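Local coordinates for carbohydrate binding module (Uncultured bacterium, PDB 2W3J), which probably binds uronic acid sugars as a family 35 carbohydrate binding module with a calcium-bearing beta-sandwich fold, at residues A[55-60]-A[79-84]. Residues are numbered along the deposited sequence; the frame is centred on the assembly and turned at random.
Sequences AQIRFG and KTLDFP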
loop_
_atom_site.group_PDB
_atom_site.type_symbol
_atom_site.label_atom_id
_atom_site.label_comp_id
_atom_site.label_asym_id
_atom_site.label_seq_id
_atom_site.Cartn_x
_atom_site.Cartn_y
_atom_site.Cartn_z
ATOM N N ALA A 55 -0.836 -10.140 0.207
ATOM C CA ALA A 55 -1.348 -8.797 -0.112
ATOM C C ALA A 55 -0.859 -8.453 -1.511
ATOM O O ALA A 55 0.207 -8.896 -1.952
ATOM C CB ALA A 55 -0.842 -7.762 0.878
ATOM N N GLN A 56 -1.669 -7.714 -2.251
ATOM C CA GLN A 56 -1.215 -7.218 -3.526
ATOM C C GLN A 56 -1.365 -5.701 -3.568
ATOM O O GLN A 56 -2.443 -5.172 -3.327
ATOM C CB GLN A 56 -2.043 -7.834 -4.657
ATOM C CG GLN A 56 -1.592 -7.325 -6.038
ATOM C CD GLN A 56 -2.253 -8.071 -7.155
ATOM O OE1 GLN A 56 -1.778 -9.139 -7.588
ATOM N NE2 GLN A 56 -3.355 -7.535 -7.631
ATOM N N ILE A 57 -0.279 -5.011 -3.895
ATOM C CA ILE A 57 -0.299 -3.544 -3.965
ATOM C C ILE A 57 -0.322 -3.139 -5.406
ATOM O O ILE A 57 0.496 -3.608 -6.199
ATOM C CB ILE A 57 0.963 -2.957 -3.278
ATOM C CG1 ILE A 57 0.969 -3.388 -1.804
ATOM C CG2 ILE A 57 0.950 -1.395 -3.372
ATOM C CD1 ILE A 57 2.323 -3.093 -1.044
ATOM N N ARG A 58 -1.302 -2.307 -5.784
ATOM C CA ARG A 58 -1.380 -1.848 -7.173
ATOM C C ARG A 58 -0.840 -0.414 -7.209
ATOM O O ARG A 58 -1.184 0.410 -6.368
ATOM C CB ARG A 58 -2.826 -1.881 -7.673
ATOM C CG ARG A 58 -2.989 -1.593 -9.153
ATOM C CD ARG A 58 -4.451 -1.881 -9.596
ATOM N NE ARG A 58 -4.613 -1.762 -11.047
ATOM C CZ ARG A 58 -5.142 -0.708 -11.675
ATOM N NH1 ARG A 58 -5.538 0.372 -10.999
ATOM N NH2 ARG A 58 -5.235 -0.729 -13.003
ATOM N N PHE A 59 0.033 -0.130 -8.162
ATOM C CA PHE A 59 0.786 1.118 -8.106
ATOM C C PHE A 59 1.143 1.622 -9.483
ATOM O O PHE A 59 1.145 0.851 -10.479
ATOM C CB PHE A 59 2.090 0.928 -7.272
ATOM C CG PHE A 59 3.120 0.013 -7.920
ATOM C CD1 PHE A 59 4.173 0.544 -8.696
ATOM C CD2 PHE A 59 3.049 -1.360 -7.733
ATOM C CE1 PHE A 59 5.135 -0.298 -9.272
ATOM C CE2 PHE A 59 4.006 -2.223 -8.316
ATOM C CZ PHE A 59 5.056 -1.693 -9.074
ATOM N N GLY A 60 1.449 2.915 -9.530
ATOM C CA GLY A 60 1.933 3.537 -10.754
ATOM C C GLY A 60 3.332 4.055 -10.514
ATOM O O GLY A 60 3.638 4.694 -9.493
ATOM N N LYS A 79 9.343 -6.812 4.569
ATOM C CA LYS A 79 10.065 -6.988 3.322
ATOM C C LYS A 79 10.186 -5.658 2.589
ATOM O O LYS A 79 9.315 -4.797 2.713
ATOM C CB LYS A 79 9.344 -7.981 2.411
ATOM C CG LYS A 79 10.168 -8.326 1.188
ATOM C CD LYS A 79 9.526 -9.365 0.331
ATOM C CE LYS A 79 10.337 -9.555 -0.931
ATOM N NZ LYS A 79 9.756 -10.614 -1.799
ATOM N N THR A 80 11.258 -5.506 1.820
ATOM C CA THR A 80 11.428 -4.310 0.993
ATOM C C THR A 80 11.090 -4.697 -0.408
ATOM O O THR A 80 11.577 -5.710 -0.893
ATOM C CB THR A 80 12.863 -3.766 1.044
ATOM O OG1 THR A 80 13.123 -3.359 2.383
ATOM C CG2 THR A 80 12.986 -2.532 0.121
ATOM N N LEU A 81 10.203 -3.920 -1.041
ATOM C CA LEU A 81 9.754 -4.171 -2.392
ATOM C C LEU A 81 10.358 -3.099 -3.292
ATOM O O LEU A 81 10.598 -1.987 -2.849
ATOM C CB LEU A 81 8.216 -4.089 -2.481
ATOM C CG LEU A 81 7.424 -5.073 -1.605
ATOM C CD1 LEU A 81 5.904 -4.922 -1.817
ATOM C CD2 LEU A 81 7.877 -6.464 -1.925
ATOM N N ASP A 82 10.595 -3.449 -4.542
ATOM C CA ASP A 82 11.324 -2.583 -5.476
ATOM C C ASP A 82 10.444 -1.451 -6.066
ATOM O O ASP A 82 10.904 -0.319 -6.201
ATOM C CB ASP A 82 11.848 -3.437 -6.624
ATOM C CG ASP A 82 12.931 -2.741 -7.432
ATOM O OD1 ASP A 82 13.885 -2.190 -6.816
ATOM O OD2 ASP A 82 12.819 -2.744 -8.701
ATOM N N PHE A 83 9.202 -1.786 -6.460
ATOM C CA PHE A 83 8.351 -0.811 -7.188
ATOM C C PHE A 83 9.048 -0.203 -8.404
ATOM O O PHE A 83 9.318 0.993 -8.460
ATOM C CB PHE A 83 7.879 0.302 -6.253
ATOM C CG PHE A 83 6.966 -0.177 -5.160
ATOM C CD1 PHE A 83 5.588 -0.338 -5.396
ATOM C CD2 PHE A 83 7.461 -0.452 -3.904
ATOM C CE1 PHE A 83 4.722 -0.771 -4.355
ATOM C CE2 PHE A 83 6.615 -0.911 -2.883
ATOM C CZ PHE A 83 5.248 -1.068 -3.115
ATOM N N PRO A 84 9.365 -1.046 -9.372
ATOM C CA PRO A 84 10.131 -0.632 -10.525
ATOM C C PRO A 84 9.355 0.357 -11.368
ATOM O O PRO A 84 8.107 0.380 -11.335
ATOM C CB PRO A 84 10.297 -1.927 -11.304
ATOM C CG PRO A 84 9.123 -2.765 -10.920
ATOM C CD PRO A 84 8.993 -2.468 -9.433
#
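Phe83 drives one edge of its ring into a face of Phe59, an edge-to-face (T-shaped) pair with planes at 77° and centroids 4.8 Å apart. The leading atom is Phe83 CD1, which stands 3.4 Å above the Phe59 plane, over the ring centre, and comes nearest at Phe59 CG (3.5 Å). Both branches of Ile57 meet the same Phe83 ring, CG2 at Phe83 CE1 (3.9 Å) and CD1 at Phe83 CZ. With CG1 anti to the carbonyl carbon (chi1 -60°) and chi2 extended (169°), Ile57 CD1 also reaches Leu81 CD1 at 4.1 Å. At the rim of the Phe59 ring, Pro84 O sits in the ring plane, 3.7 Å from Phe59 CE1, while Pro84 CD packs against Phe59 CZ. No hydrogen bond joins the two segments; with the Phe59 and Phe83 CA atoms 7.9 Å apart, the contact is carried mainly by apolar side chains. This is the face-to-face packing of a beta-sandwich, as in family 6-like modules: strand 51-60 belongs to the four-stranded antiparallel sheet, and strand 76-81, with the loop after it, to the opposing one. An alanine in place of Phe59 would probably leave the Phe83 edge without the ring face it meets and open a gap beside Pro84. Further out, Ile121 touches both Ile57 and Phe59, and Val71 backs Leu81. The loop after strand 76-81 is tied down by the Asp82–Arg68 salt bridge and by a hydrogen bond from Asn61 ND2 to Phe83 O. Arg58, pointing away, forms a salt bridge with Asp122, a calcium ligand.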